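Local atomic coordinates of Cow rumen GH26 endo-mannanase (Metagenome, PDB entry 6UEH), a protein that probably hydrolyses internal beta-1,4-mannosidic bonds of mannans such as galactomannan, joining a GH26 catalytic domain to a CBM6-type accessory domain. Residues E3-F8 / N52-K56; Y210-Y214 / Y284-A288; H240-K245 / C261-S267. All coordinates share one frame; numbering follows the deposited sequence.

Overall arrangement
At the N terminus, contact 1 closes a loop within the CBM6-type domain by laying the chain end, residues 3-8, on edge strand 49-55. The chain then passes into the GH26 barrel, and contact 2 opens only afterwards, so the two are in series. Contact 2 ties the loop after barrel strand 202-206 to helix 280-301. Contact 3 is nested within it: a short two-stranded ribbon in the excursion between barrel strand 234-238 and that same helix. Contacts 2 and 3 touch, their centres about 12 Å apart, and together knit successive barrel loops. Contact 1 lies on the opposite side of the chain's centre, its centre about 62 Å from that of contact 2.

Contact 1 of 3, residues E3-F8 / N52-K56; sequences EEYTKF and NVTVK
Tyr5 and Thr54 are the closest backbone neighbours, CA to CA 5.1 Å, where residues 3-8 pass almost perpendicularly (96°) over the end of strand 49-55. The crossing is fastened at Thr54, gripped at both its backbone polar atoms by Thr6. Thr6 N donates to Thr54 O over 3.0 Å, in the carbonyl plane, while Thr54 N gives a fairly straight bond (162°) to Thr6 OG1, 2.9 Å long. With OG1 beside its own backbone N (chi1 -51°), the threonine turns its hydroxyl to the strand as a stand-in for a carbonyl. A water, donating to both Thr6 O and Thr54 O, gives Thr54 O a second donor; another joins Thr6 OG1 to Asn52 O. This pairing uses the outer edge of strand 49-55, the border of a four-stranded sheet in the CBM6-type beta-sandwich; the strand's other edge pairs with strand 110-117, Val55 bonding to Gly110. Next to this pairing the extended Lys56 chain crosses the Tyr5 ring at about a right angle. Lys56 CG stands 3.4 Å from the centroid of the Tyr5 ring, directly over its face, a CH-pi contact that suits a long aliphatic chain at the exposed surface. Thr54 CG2 meets the same ring obliquely, 3.7 Å from Tyr5 CD1. Further along the chain Phe8 turns its edge inward: its CZ reaches Val53 CG1 at 3.6 Å and Val55 CG1 at 3.9 Å, two branched side chains that rest on Leu107 of strand 97-107, across the sandwich, while the Phe8 ring also meets that of Tyr61.

Contact 2 of 3, residues Y210-Y214 / Y284-A288; sequences YNPLY and YWNEA
Pro212 is the bump of this contact, and the hollow that takes it is formed by Tyr284 and, a turn later on helix 280-301, Glu287 and Ala288. Pro212 turns its CB toward the helix, and CB, CG and CD all touch it. CG lies 3.7 Å from Ala288 N, possible because that N-H is already spent on Tyr284 O within the helix; CD faces Ala288 CB at 4.1 Å, and CB rests 3.7 Å from Glu287 OE1. Alanine's single methyl leaves the hollow deep enough to admit the rigid five-membered ring. Tyr284 forms one wall. With CG anti to the backbone N (chi1 174°), its ring reaches out from the helix across both Pro212 and Leu213, the two side chains meeting it at about right angles. Leu213 lies against the CE1-OH corner of the ring: CG sits 3.6 Å from Tyr284 CE1, and CD1 comes as close as 3.2 Å to Tyr284 OH, a tight fit. That hydroxyl is not wasted among the methyls, since it bonds to Asn242 O. A phenylalanine in place of Tyr284 would probably leave Asn242 O without this donor and open a small gap beside Leu213 CD1. The loop keeps its shape through Asn211 OD1: Leu213 N completes an Asx turn, and the bond from Tyr214 N extends it to an Asx motif, presenting Pro212 toward the helix. Beside this packing, a water donates to both Tyr210 O and Ala288 O. Met291, further along the helix, also touches Pro212, while Leu213 packs on Pro244 and Cys261, so that the loop after barrel strand 202-206 lies between helix 280-301 and the ribbon of strands 243-244 and 261-262.

Contact 3 of 3, residues H240-K245 / C261-S267; sequences HINVPK and CTYATSS. With ACT (acetate ion), chain D.
Ser267 OG is held from two directions: it donates to Pro244 O across a short 2.6 Å bond and accepts from the backbone N of Phe269. Its hydroxyl, anti to the backbone N (chi1 175°), thereby ties the returning loop to the end of strand 243-244; a serine is small enough to bring an oxygen this close to the backbone. Within the ribbon, Val243 and Thr262 form an antiparallel hydrogen-bonded pair, Val243 N to Thr262 O at 2.8 Å and Thr262 N to Val243 O at 2.9 Å. Pro244 follows opposite Cys261 in a non-hydrogen-bonded pair, where the missing N-H costs the ribbon nothing. Val243 and Thr262 send their side chains to the same face. Thr262 also bends the chain, its OG1 accepting from Ala264 N in an ST turn. At the solvent-exposed side the extended Lys245 chain crosses Thr262 at about a right angle, Lys245 CG to Thr262 CG2 3.8 Å, and carries its NZ on to Gln259 O. Towards the other end Asn242 lies alongside Tyr263, pointing the same way, its amide plane nearly perpendicular to the ring. Tyr263 in turn offers a face to the edge of His240, an edge-to-face pair with the ring centroids 5.5 Å apart and the planes at 66°. The His240 ring is fixed at both nitrogens: ND1 bonds to Asp206 OD2, and NE2 donates to acetate O, 2.6 Å away; the acetate is also hydrogen-bonded to His312. The acetate probably comes from the crystallisation liquor, but it sits among residues at or just beyond the C-terminal ends of barrel strands, where TIM-barrel glycosidases have their active site, consistent with His240 and Tyr263 lining the mannan cleft.

Contact 1 of 3, residues E3-F8 / N52-K56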
loop_
_atom_site.group_PDB
_atom_site.type_symbol
_atom_site.label_atom_id
_atom_site.label_comp_id
_atom_site.label_asym_id
_atom_site.label_seq_id
_atom_site.Cartn_x
_atom_site.Cartn_y
_atom_site.Cartn_z
ATOM N N GLU A 3 16.360 13.482 33.936
ATOM C CA GLU A 3 16.195 12.508 32.866
ATOM C C GLU A 3 17.414 12.488 31.945
ATOM O O GLU A 3 17.572 13.367 31.097
ATOM C CB GLU A 3 14.932 12.809 32.054
ATOM C CG GLU A 3 13.989 11.623 31.902
ATOM C CD GLU A 3 12.738 11.968 31.116
ATOM O OE1 GLU A 3 12.816 12.829 30.213
ATOM O OE2 GLU A 3 11.675 11.378 31.401
ATOM N N GLU A 4 18.274 11.489 32.115
ATOM C CA GLU A 4 19.454 11.352 31.268
ATOM C C GLU A 4 19.095 10.629 29.974
ATOM O O GLU A 4 18.333 9.663 29.975
ATOM C CB GLU A 4 20.574 10.615 32.008
ATOM C CG GLU A 4 20.231 9.193 32.424
ATOM C CD GLU A 4 21.371 8.510 33.154
ATOM O OE1 GLU A 4 21.791 9.024 34.212
ATOM O OE2 GLU A 4 21.850 7.464 32.666
ATOM N N TYR A 5 19.644 11.108 28.866
ATOM C CA TYR A 5 19.256 10.602 27.559
ATOM C C TYR A 5 20.242 9.575 27.025
ATOM O O TYR A 5 21.458 9.734 27.144
ATOM C CB TYR A 5 19.104 11.758 26.576
ATOM C CG TYR A 5 18.072 12.763 27.021
ATOM C CD1 TYR A 5 16.716 12.514 26.856
ATOM C CD2 TYR A 5 18.450 13.956 27.622
ATOM C CE1 TYR A 5 15.768 13.428 27.269
ATOM C CE2 TYR A 5 17.510 14.875 28.036
ATOM C CZ TYR A 5 16.170 14.607 27.857
ATOM O OH TYR A 5 15.230 15.522 28.271
ATOM N N THR A 6 19.692 8.519 26.437
ATOM C CA THR A 6 20.473 7.421 25.893
ATOM C C THR A 6 21.422 7.902 24.798
ATOM O O THR A 6 21.056 8.729 23.965
ATOM C CB THR A 6 19.548 6.323 25.323
ATOM O OG1 THR A 6 18.565 5.969 26.302
ATOM C CG2 THR A 6 20.342 5.091 24.938
ATOM N N LYS A 7 22.643 7.381 24.812
ATOM C CA LYS A 7 23.625 7.707 23.789
ATOM C C LYS A 7 23.622 6.644 22.695
ATOM O O LYS A 7 23.617 5.448 22.983
ATOM C CB LYS A 7 25.016 7.837 24.409
ATOM C CG LYS A 7 25.115 8.918 25.478
ATOM C CD LYS A 7 24.790 10.290 24.906
ATOM C CE LYS A 7 24.931 11.385 25.955
ATOM N NZ LYS A 7 23.931 11.255 27.051
ATOM N N PHE A 8 23.626 7.085 21.440
ATOM C CA PHE A 8 23.547 6.166 20.310
ATOM C C PHE A 8 24.843 6.163 19.497
ATOM O O PHE A 8 25.475 7.208 19.331
ATOM C CB PHE A 8 22.351 6.522 19.421
ATOM C CG PHE A 8 21.046 6.578 20.167
ATOM C CD1 PHE A 8 20.356 5.416 20.471
ATOM C CD2 PHE A 8 20.518 7.793 20.576
ATOM C CE1 PHE A 8 19.160 5.464 21.165
ATOM C CE2 PHE A 8 19.323 7.848 21.271
ATOM C CZ PHE A 8 18.643 6.682 21.566
ATOM N N ASN A 52 15.219 0.157 28.910
ATOM C CA ASN A 52 14.725 1.496 28.629
ATOM C C ASN A 52 15.617 2.290 27.684
ATOM O O ASN A 52 16.845 2.196 27.736
ATOM C CB ASN A 52 14.551 2.276 29.932
ATOM C CG ASN A 52 14.257 3.744 29.694
ATOM O OD1 ASN A 52 13.135 4.115 29.344
ATOM N ND2 ASN A 52 15.267 4.589 29.877
ATOM N N VAL A 53 14.977 3.063 26.812
ATOM C CA VAL A 53 15.658 4.069 26.011
ATOM C C VAL A 53 14.952 5.403 26.208
ATOM O O VAL A 53 13.733 5.495 26.060
ATOM C CB VAL A 53 15.677 3.714 24.512
ATOM C CG1 VAL A 53 16.407 4.795 23.726
ATOM C CG2 VAL A 53 16.331 2.364 24.292
ATOM N N THR A 54 15.715 6.435 26.553
ATOM C CA THR A 54 15.152 7.764 26.758
ATOM C C THR A 54 15.640 8.722 25.676
ATOM O O THR A 54 16.842 8.815 25.420
ATOM C CB THR A 54 15.513 8.319 28.149
ATOM O OG1 THR A 54 15.033 7.425 29.158
ATOM C CG2 THR A 54 14.888 9.691 28.360
ATOM N N VAL A 55 14.705 9.421 25.037
ATOM C CA VAL A 55 15.047 10.359 23.968
ATOM C C VAL A 55 14.444 11.741 24.223
ATOM O O VAL A 55 13.432 11.867 24.915
ATOM C CB VAL A 55 14.572 9.848 22.585
ATOM C CG1 VAL A 55 15.224 8.516 22.257
ATOM C CG2 VAL A 55 13.057 9.723 22.548
ATOM N N LYS A 56 15.069 12.772 23.660
ATOM C CA LYS A 56 14.604 14.146 23.840
ATOM C C LYS A 56 13.368 14.450 22.999
ATOM O O LYS A 56 12.501 15.228 23.408
ATOM C CB LYS A 56 15.712 15.146 23.490
ATOM C CG LYS A 56 16.946 15.071 24.375
ATOM C CD LYS A 56 17.802 16.330 24.225
ATOM C CE LYS A 56 19.109 16.215 24.995
ATOM N NZ LYS A 56 19.867 17.501 25.003
HETATM O O HOH W 1 18.584 10.018 23.616
HETATM O O HOH W 2 19.422 3.928 27.975
#

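Contact 2 of 3, residues Y210-Y214 / Y284-A288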
loop_
_atom_site.group_PDB
_atom_site.type_symbol
_atom_site.label_atom_id
_atom_site.label_comp_id
_atom_site.label_asym_id
_atom_site.label_seq_id
_atom_site.Cartn_x
_atom_site.Cartn_y
_atom_site.Cartn_z
ATOM N N TYR A 210 -18.077 2.430 -19.199
ATOM C CA TYR A 210 -17.799 2.158 -20.603
ATOM C C TYR A 210 -17.690 0.651 -20.814
ATOM O O TYR A 210 -16.638 0.151 -21.209
ATOM C CB TYR A 210 -16.510 2.845 -21.055
ATOM C CG TYR A 210 -16.488 4.353 -20.897
ATOM C CD1 TYR A 210 -16.959 5.187 -21.906
ATOM C CD2 TYR A 210 -15.972 4.941 -19.750
ATOM C CE1 TYR A 210 -16.926 6.570 -21.768
ATOM C CE2 TYR A 210 -15.934 6.318 -19.602
ATOM C CZ TYR A 210 -16.412 7.127 -20.612
ATOM O OH TYR A 210 -16.372 8.495 -20.463
ATOM N N ASN A 211 -18.777 -0.069 -20.543
ATOM C CA ASN A 211 -18.766 -1.533 -20.573
ATOM C C ASN A 211 -19.779 -2.099 -21.580
ATOM O O ASN A 211 -20.680 -1.388 -22.020
ATOM C CB ASN A 211 -19.047 -2.080 -19.171
ATOM C CG ASN A 211 -20.466 -1.816 -18.717
ATOM O OD1 ASN A 211 -21.390 -2.545 -19.081
ATOM N ND2 ASN A 211 -20.648 -0.775 -17.911
ATOM N N PRO A 212 -19.629 -3.383 -21.954
ATOM C CA PRO A 212 -20.522 -3.968 -22.964
ATOM C C PRO A 212 -21.896 -4.412 -22.453
ATOM O O PRO A 212 -22.689 -4.914 -23.251
ATOM C CB PRO A 212 -19.735 -5.193 -23.458
ATOM C CG PRO A 212 -18.327 -4.978 -22.996
ATOM C CD PRO A 212 -18.461 -4.243 -21.707
ATOM N N LEU A 213 -22.174 -4.232 -21.165
ATOM C CA LEU A 213 -23.399 -4.762 -20.567
ATOM C C LEU A 213 -24.489 -3.708 -20.392
ATOM O O LEU A 213 -25.633 -3.909 -20.799
ATOM C CB LEU A 213 -23.084 -5.403 -19.215
ATOM C CG LEU A 213 -22.114 -6.585 -19.264
ATOM C CD1 LEU A 213 -21.794 -7.085 -17.866
ATOM C CD2 LEU A 213 -22.684 -7.708 -20.119
ATOM N N TYR A 214 -24.127 -2.591 -19.773
ATOM C CA TYR A 214 -25.061 -1.501 -19.525
ATOM C C TYR A 214 -24.377 -0.170 -19.816
ATOM O O TYR A 214 -24.725 0.863 -19.242
ATOM C CB TYR A 214 -25.570 -1.543 -18.081
ATOM C CG TYR A 214 -24.466 -1.609 -17.045
ATOM C CD1 TYR A 214 -23.937 -2.829 -16.643
ATOM C CD2 TYR A 214 -23.951 -0.453 -16.473
ATOM C CE1 TYR A 214 -22.928 -2.897 -15.701
ATOM C CE2 TYR A 214 -22.938 -0.511 -15.527
ATOM C CZ TYR A 214 -22.431 -1.736 -15.145
ATOM O OH TYR A 214 -21.424 -1.802 -14.206
ATOM N N TYR A 284 -15.948 -11.850 -23.843
ATOM C CA TYR A 284 -16.477 -10.722 -23.079
ATOM C C TYR A 284 -15.352 -9.823 -22.586
ATOM O O TYR A 284 -15.415 -8.602 -22.732
ATOM C CB TYR A 284 -17.314 -11.177 -21.880
ATOM C CG TYR A 284 -17.719 -9.996 -21.027
ATOM C CD1 TYR A 284 -18.723 -9.132 -21.447
ATOM C CD2 TYR A 284 -17.070 -9.717 -19.830
ATOM C CE1 TYR A 284 -19.085 -8.037 -20.691
ATOM C CE2 TYR A 284 -17.427 -8.620 -19.064
ATOM C CZ TYR A 284 -18.434 -7.784 -19.500
ATOM O OH TYR A 284 -18.794 -6.689 -18.746
ATOM N N TRP A 285 -14.338 -10.443 -21.988
ATOM C CA TRP A 285 -13.174 -9.739 -21.457
ATOM C C TRP A 285 -12.542 -8.868 -22.541
ATOM O O TRP A 285 -12.208 -7.707 -22.302
ATOM C CB TRP A 285 -12.175 -10.763 -20.889
ATOM C CG TRP A 285 -10.908 -10.230 -20.255
ATOM C CD1 TRP A 285 -9.639 -10.682 -20.479
ATOM C CD2 TRP A 285 -10.790 -9.188 -19.272
ATOM N NE1 TRP A 285 -8.740 -9.983 -19.713
ATOM C CE2 TRP A 285 -9.418 -9.059 -18.964
ATOM C CE3 TRP A 285 -11.706 -8.347 -18.630
ATOM C CZ2 TRP A 285 -8.943 -8.123 -18.047
ATOM C CZ3 TRP A 285 -11.231 -7.419 -17.719
ATOM C CH2 TRP A 285 -9.860 -7.314 -17.438
ATOM N N ASN A 286 -12.417 -9.419 -23.745
ATOM C CA ASN A 286 -11.864 -8.668 -24.868
ATOM C C ASN A 286 -12.736 -7.486 -25.284
ATOM O O ASN A 286 -12.219 -6.428 -25.639
ATOM C CB ASN A 286 -11.634 -9.592 -26.065
ATOM C CG ASN A 286 -10.391 -10.445 -25.905
ATOM O OD1 ASN A 286 -9.457 -10.070 -25.195
ATOM N ND2 ASN A 286 -10.371 -11.597 -26.565
ATOM N N GLU A 287 -14.055 -7.666 -25.242
ATOM C CA GLU A 287 -14.976 -6.576 -25.558
ATOM C C GLU A 287 -14.858 -5.450 -24.538
ATOM O O GLU A 287 -14.874 -4.273 -24.897
ATOM C CB GLU A 287 -16.422 -7.073 -25.610
ATOM C CG GLU A 287 -16.761 -7.911 -26.827
ATOM C CD GLU A 287 -18.255 -8.147 -26.961
ATOM O OE1 GLU A 287 -19.030 -7.408 -26.316
ATOM O OE2 GLU A 287 -18.655 -9.066 -27.706
ATOM N N ALA A 288 -14.738 -5.815 -23.265
ATOM C CA ALA A 288 -14.583 -4.829 -22.201
ATOM C C ALA A 288 -13.261 -4.077 -22.342
ATOM O O ALA A 288 -13.203 -2.862 -22.154
ATOM C CB ALA A 288 -14.672 -5.501 -20.838
HETATM O O HOH W 3 -14.748 -1.612 -20.254
#

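Contact 3 of 3, residues H240-K245 / C261-S267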
loop_
_atom_site.group_PDB
_atom_site.type_symbol
_atom_site.label_atom_id
_atom_site.label_comp_id
_atom_site.label_asym_id
_atom_site.label_seq_id
_atom_site.Cartn_x
_atom_site.Cartn_y
_atom_site.Cartn_z
ATOM N N HIS A 240 -13.741 -0.551 -12.398
ATOM C CA HIS A 240 -14.662 -1.512 -11.789
ATOM C C HIS A 240 -15.493 -2.249 -12.838
ATOM O O HIS A 240 -16.726 -2.184 -12.820
ATOM C CB HIS A 240 -15.598 -0.814 -10.795
ATOM C CG HIS A 240 -14.952 -0.462 -9.491
ATOM N ND1 HIS A 240 -14.107 0.617 -9.344
ATOM C CD2 HIS A 240 -15.032 -1.046 -8.272
ATOM C CE1 HIS A 240 -13.695 0.683 -8.090
ATOM N NE2 HIS A 240 -14.240 -0.316 -7.419
ATOM N N ILE A 241 -14.821 -2.958 -13.740
ATOM C CA ILE A 241 -15.511 -3.647 -14.824
ATOM C C ILE A 241 -16.315 -4.840 -14.299
ATOM O O ILE A 241 -15.773 -5.752 -13.669
ATOM C CB ILE A 241 -14.516 -4.107 -15.926
ATOM C CG1 ILE A 241 -15.244 -4.895 -17.019
ATOM C CG2 ILE A 241 -13.353 -4.905 -15.336
ATOM C CD1 ILE A 241 -16.265 -4.076 -17.789
ATOM N N ASN A 242 -17.621 -4.808 -14.548
ATOM C CA ASN A 242 -18.523 -5.862 -14.096
ATOM C C ASN A 242 -18.605 -7.036 -15.066
ATOM O O ASN A 242 -18.276 -6.912 -16.244
ATOM C CB ASN A 242 -19.935 -5.305 -13.875
ATOM C CG ASN A 242 -20.048 -4.459 -12.620
ATOM O OD1 ASN A 242 -19.143 -3.696 -12.279
ATOM N ND2 ASN A 242 -21.170 -4.597 -11.922
ATOM N N VAL A 243 -19.050 -8.178 -14.554
ATOM C CA VAL A 243 -19.403 -9.318 -15.391
ATOM C C VAL A 243 -20.861 -9.668 -15.110
ATOM O O VAL A 243 -21.389 -9.300 -14.060
ATOM C CB VAL A 243 -18.499 -10.544 -15.119
ATOM C CG1 VAL A 243 -17.043 -10.216 -15.427
ATOM C CG2 VAL A 243 -18.662 -11.022 -13.680
ATOM N N PRO A 244 -21.529 -10.359 -16.050
ATOM C CA PRO A 244 -22.892 -10.807 -15.747
ATOM C C PRO A 244 -22.905 -11.802 -14.592
ATOM O O PRO A 244 -22.041 -12.676 -14.542
ATOM C CB PRO A 244 -23.345 -11.477 -17.051
ATOM C CG PRO A 244 -22.466 -10.892 -18.107
ATOM C CD PRO A 244 -21.146 -10.653 -17.441
ATOM N N LYS A 245 -23.855 -11.660 -13.672
ATOM C CA LYS A 245 -23.995 -12.611 -12.575
ATOM C C LYS A 245 -24.316 -13.994 -13.127
ATOM O O LYS A 245 -23.657 -14.978 -12.792
ATOM C CB LYS A 245 -25.087 -12.171 -11.599
ATOM C CG LYS A 245 -24.791 -10.892 -10.839
ATOM C CD LYS A 245 -25.938 -10.566 -9.891
ATOM C CE LYS A 245 -25.674 -9.298 -9.098
ATOM N NZ LYS A 245 -26.810 -8.982 -8.188
ATOM N N CYS A 261 -25.536 -7.410 -12.874
ATOM C CA CYS A 261 -24.094 -7.493 -13.058
ATOM C C CYS A 261 -23.392 -7.412 -11.710
ATOM O O CYS A 261 -23.990 -7.006 -10.713
ATOM C CB CYS A 261 -23.603 -6.381 -13.982
ATOM S SG CYS A 261 -24.384 -6.381 -15.608
ATOM N N THR A 262 -22.124 -7.803 -11.681
ATOM C CA THR A 262 -21.349 -7.747 -10.452
ATOM C C THR A 262 -19.861 -7.631 -10.755
ATOM O O THR A 262 -19.396 -8.059 -11.814
ATOM C CB THR A 262 -21.599 -8.993 -9.570
ATOM O OG1 THR A 262 -20.961 -8.826 -8.297
ATOM C CG2 THR A 262 -21.061 -10.251 -10.240
ATOM N N TYR A 263 -19.118 -7.030 -9.833
ATOM C CA TYR A 263 -17.664 -7.061 -9.907
ATOM C C TYR A 263 -17.133 -8.005 -8.836
ATOM O O TYR A 263 -15.925 -8.172 -8.683
ATOM C CB TYR A 263 -17.062 -5.659 -9.742
ATOM C CG TYR A 263 -17.582 -4.860 -8.560
ATOM C CD1 TYR A 263 -17.409 -5.309 -7.254
ATOM C CD2 TYR A 263 -18.219 -3.640 -8.751
ATOM C CE1 TYR A 263 -17.875 -4.581 -6.178
ATOM C CE2 TYR A 263 -18.685 -2.903 -7.678
ATOM C CZ TYR A 263 -18.509 -3.379 -6.395
ATOM O OH TYR A 263 -18.971 -2.652 -5.323
ATOM N N ALA A 264 -18.055 -8.610 -8.091
ATOM C CA ALA A 264 -17.702 -9.453 -6.954
ATOM C C ALA A 264 -17.457 -10.900 -7.372
ATOM O O ALA A 264 -17.294 -11.197 -8.555
ATOM C CB ALA A 264 -18.790 -9.388 -5.892
ATOM N N THR A 265 -17.440 -11.797 -6.390
ATOM C CA THR A 265 -17.111 -13.199 -6.627
ATOM C C THR A 265 -18.351 -14.089 -6.655
ATOM O O THR A 265 -18.279 -15.282 -6.357
ATOM C CB THR A 265 -16.143 -13.728 -5.550
ATOM O OG1 THR A 265 -16.728 -13.552 -4.254
ATOM C CG2 THR A 265 -14.825 -12.976 -5.606
ATOM N N SER A 266 -19.485 -13.506 -7.025
ATOM C CA SER A 266 -20.762 -14.207 -6.973
ATOM C C SER A 266 -21.269 -14.638 -8.349
ATOM O O SER A 266 -22.396 -15.112 -8.475
ATOM C CB SER A 266 -21.808 -13.320 -6.293
ATOM O OG SER A 266 -21.836 -12.031 -6.884
ATOM N N SER A 267 -20.439 -14.476 -9.373
ATOM C CA SER A 267 -20.843 -14.808 -10.737
ATOM C C SER A 267 -20.409 -16.211 -11.153
ATOM O O SER A 267 -19.484 -16.781 -10.578
ATOM C CB SER A 267 -20.274 -13.786 -11.723
ATOM O OG SER A 267 -20.568 -14.153 -13.060
HETATM C C ACT D . -13.403 0.315 -4.338
HETATM O O ACT D . -14.268 -0.467 -4.788
HETATM O OXT ACT D . -12.355 0.420 -5.013
HETATM C CH3 ACT D . -13.615 1.085 -3.068
#